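Local coordinates for protein probable serine protease HTRA3 (Homo sapiens, PDB 2P3W) that is probably a secreted serine protease of the HtrA family, whose PDZ domain, the part crystallised here, binds hydrophobic C-terminal peptide tails, at residues Ile8-Arg13 with Ser46-Gly51. Residues are numbered along the deposited sequence; the frame is centred on the assembly and turned at random.
Sequences IGIRMR and SPSQRG
The backbone at I8 and G9, just before strand 10-14, lies against the first turn of helix 47-51; the CA atoms of I8 and P47 are 5.1 Å apart. The carbonyl O of I8 takes two hydrogen bonds from S48. The backbone N of S48 gives one at 3.0 Å from I8 O and lies nearly in line with the C=O bond. The hydroxyl OG of S48 gives the other, at 2.7 Å from I8 O, from well above the carbonyl plane. OG sits beside the backbone N of its own residue (chi1 -62°), and both donors therefore reach the same oxygen. The methyl CG2 of I10 packs on this hydroxyl, 3.4 Å from S48 OG. The CD methylene of P47 also touches this carbonyl, 3.5 Å from I8 O. G9 has a left-handed backbone conformation, and its CA lies 3.7 Å from S46 CB. S46 is the N-cap: its OG accepts from Q49 N at 3.1 Å, and OG hydrogen-bonds to A43 O. I8 further packs on I98 and V77, and I10 on V112 of the second subunit. V112 ends the phage-derived FGRWV tail of that subunit, which pairs antiparallel with strand 10-14 at R11 and M12. The glycine-containing turn before this strand corresponds to the carboxylate-binding loop of PDZ domains, and probably receives the end of the peptide; the short helix is joined to it through the I8 carbonyl.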
ATOM      1  N   ILE A   8       8.349  -4.361   2.278  1.00 17.71           N
ATOM      2  CA  ILE A   8       7.844  -5.728   2.110  1.00 16.00           C
ATOM      3  C   ILE A   8       6.414  -5.837   1.577  1.00 15.94           C
ATOM      4  O   ILE A   8       6.013  -6.913   1.130  1.00 18.66           O
ATOM      5  CB  ILE A   8       7.975  -6.580   3.401  1.00 16.37           C
ATOM      6  CG1 ILE A   8       7.202  -5.985   4.573  1.00 18.28           C
ATOM      7  CG2 ILE A   8       9.465  -6.730   3.749  1.00 17.63           C
ATOM      8  CD1 ILE A   8       7.124  -6.866   5.828  1.00 19.75           C
ATOM      9  N   GLY A   9       5.645  -4.754   1.620  1.00 18.87           N
ATOM     10  CA  GLY A   9       4.340  -4.745   0.993  1.00 17.89           C
ATOM     11  C   GLY A   9       3.174  -5.246   1.828  1.00 19.91           C
ATOM     12  O   GLY A   9       2.298  -5.964   1.322  1.00 21.42           O
ATOM     13  N   ILE A  10       3.138  -4.852   3.098  1.00 18.54           N
ATOM     14  CA  ILE A  10       1.939  -5.083   3.899  1.00 17.73           C
ATOM     15  C   ILE A  10       1.499  -3.803   4.566  1.00 18.75           C
ATOM     16  O   ILE A  10       2.347  -2.942   4.867  1.00 18.12           O
ATOM     17  CB  ILE A  10       2.144  -6.191   4.950  1.00 19.99           C
ATOM     18  CG1 ILE A  10       3.204  -5.814   5.964  1.00 20.58           C
ATOM     19  CG2 ILE A  10       2.524  -7.529   4.323  1.00 19.33           C
ATOM     20  CD1 ILE A  10       3.190  -6.753   7.196  1.00 21.89           C
ATOM     21  N   ARG A  11       0.186  -3.691   4.812  1.00 18.69           N
ATOM     22  CA  ARG A  11      -0.346  -2.641   5.677  1.00 17.81           C
ATOM     23  C   ARG A  11      -0.593  -3.319   7.036  1.00 18.04           C
ATOM     24  O   ARG A  11      -1.349  -4.275   7.135  1.00 16.89           O
ATOM     25  CB  ARG A  11      -1.594  -1.998   5.079  1.00 18.97           C
ATOM     26  CG  ARG A  11      -2.147  -0.900   5.993  1.00 23.20           C
ATOM     27  CD  ARG A  11      -2.740   0.263   5.253  1.00 20.30           C
ATOM     28  NE  ARG A  11      -3.892  -0.100   4.433  1.00 19.62           N
ATOM     29  CZ  ARG A  11      -5.103  -0.323   4.903  1.00 20.91           C
ATOM     30  NH1 ARG A  11      -5.335  -0.239   6.195  1.00 19.55           N
ATOM     31  NH2 ARG A  11      -6.099  -0.614   4.066  1.00 21.51           N
ATOM     32  N   MET A  12       0.153  -2.871   8.043  1.00 17.09           N
ATOM     33  CA  MET A  12       0.260  -3.571   9.302  1.00 17.03           C
ATOM     34  C   MET A  12      -0.415  -2.798  10.417  1.00 17.06           C
ATOM     35  O   MET A  12      -0.473  -1.557  10.401  1.00 15.70           O
ATOM     36  CB  MET A  12       1.744  -3.807   9.642  1.00 23.46           C
ATOM     37  CG  MET A  12       2.566  -2.544   9.823  1.00 23.32           C
ATOM     38  SD  MET A  12       4.245  -2.799  10.398  1.00 24.79           S
ATOM     39  CE  MET A  12       4.877  -1.167  10.286  1.00 26.84           C
ATOM     40  N   ARG A  13      -0.946  -3.532  11.389  1.00 15.23           N
ATOM     41  CA  ARG A  13      -1.578  -2.971  12.562  1.00 14.52           C
ATOM     42  C   ARG A  13      -1.062  -3.689  13.815  1.00 19.10           C
ATOM     43  O   ARG A  13      -0.968  -4.923  13.831  1.00 20.22           O
ATOM     44  CB  ARG A  13      -3.092  -3.191  12.466  1.00 17.02           C
ATOM     45  CG  ARG A  13      -3.751  -2.419  11.348  1.00 17.92           C
ATOM     46  CD  ARG A  13      -5.222  -2.755  11.198  1.00 16.58           C
ATOM     47  NE  ARG A  13      -6.013  -2.423  12.386  1.00 16.98           N
ATOM     48  CZ  ARG A  13      -7.279  -2.790  12.592  1.00 23.01           C
ATOM     49  NH1 ARG A  13      -7.933  -3.560  11.718  1.00 23.74           N
ATOM     50  NH2 ARG A  13      -7.910  -2.399  13.694  1.00 21.24           N
ATOM     51  N   SER A  46       4.611  -7.545  -4.454  1.00 21.51           N
ATOM     52  CA  SER A  46       5.500  -7.267  -3.346  1.00 18.16           C
ATOM     53  C   SER A  46       6.189  -8.531  -2.822  1.00 17.95           C
ATOM     54  O   SER A  46       5.754  -9.654  -3.106  1.00 17.47           O
ATOM     55  CB  SER A  46       4.680  -6.696  -2.185  1.00 17.96           C
ATOM     56  OG  SER A  46       3.746  -7.664  -1.739  1.00 19.28           O
ATOM     57  N   PRO A  47       7.259  -8.347  -2.045  1.00 17.15           N
ATOM     58  CA  PRO A  47       7.879  -9.493  -1.373  1.00 16.80           C
ATOM     59  C   PRO A  47       6.882 -10.345  -0.577  1.00 15.73           C
ATOM     60  O   PRO A  47       6.977 -11.571  -0.596  1.00 16.41           O
ATOM     61  CB  PRO A  47       8.899  -8.841  -0.465  1.00 18.70           C
ATOM     62  CG  PRO A  47       9.265  -7.609  -1.201  1.00 17.20           C
ATOM     63  CD  PRO A  47       8.002  -7.108  -1.765  1.00 18.89           C
ATOM     64  N   SER A  48       5.953  -9.698   0.124  1.00 16.97           N
ATOM     65  CA  SER A  48       4.984 -10.412   0.947  1.00 16.37           C
ATOM     66  C   SER A  48       3.995 -11.241   0.091  1.00 17.35           C
ATOM     67  O   SER A  48       3.717 -12.411   0.398  1.00 17.16           O
ATOM     68  CB  SER A  48       4.284  -9.469   1.907  1.00 15.66           C
ATOM     69  OG  SER A  48       5.210  -8.889   2.810  1.00 17.10           O
ATOM     70  N   GLN A  49       3.530 -10.673  -1.020  1.00 16.52           N
ATOM     71  CA  GLN A  49       2.662 -11.424  -1.921  1.00 15.99           C
ATOM     72  C   GLN A  49       3.412 -12.619  -2.536  1.00 18.71           C
ATOM     73  O   GLN A  49       2.939 -13.769  -2.512  1.00 17.66           O
ATOM     74  CB  GLN A  49       2.078 -10.521  -3.002  1.00 18.18           C
ATOM     75  CG  GLN A  49       1.098 -11.239  -3.920  1.00 16.66           C
ATOM     76  CD  GLN A  49      -0.156 -11.750  -3.210  1.00 21.06           C
ATOM     77  OE1 GLN A  49      -0.704 -11.093  -2.314  1.00 21.87           O
ATOM     78  NE2 GLN A  49      -0.653 -12.916  -3.656  1.00 27.46           N
ATOM     79  N   ARG A  50       4.615 -12.370  -3.036  1.00 18.11           N
ATOM     80  CA  ARG A  50       5.406 -13.429  -3.671  1.00 14.79           C
ATOM     81  C   ARG A  50       5.767 -14.540  -2.677  1.00 18.28           C
ATOM     82  O   ARG A  50       5.858 -15.723  -3.036  1.00 18.85           O
ATOM     83  CB  ARG A  50       6.690 -12.841  -4.245  1.00 17.93           C
ATOM     84  CG  ARG A  50       6.480 -11.897  -5.424  1.00 23.53           C
ATOM     85  CD  ARG A  50       7.828 -11.453  -6.051  1.00 21.98           C
ATOM     86  NE  ARG A  50       8.739 -10.640  -5.236  1.00 19.61           N
ATOM     87  CZ  ARG A  50       8.729  -9.300  -5.159  1.00 23.09           C
ATOM     88  NH1 ARG A  50       7.799  -8.593  -5.794  1.00 25.02           N
ATOM     89  NH2 ARG A  50       9.632  -8.655  -4.418  1.00 23.39           N
ATOM     90  N   GLY A  51       5.964 -14.138  -1.425  1.00 17.81           N
ATOM     91  CA  GLY A  51       6.451 -15.036  -0.380  1.00 17.67           C
ATOM     92  C   GLY A  51       5.386 -15.841   0.329  1.00 20.16           C
ATOM     93  O   GLY A  51       5.726 -16.792   1.058  1.00 23.27           O
TER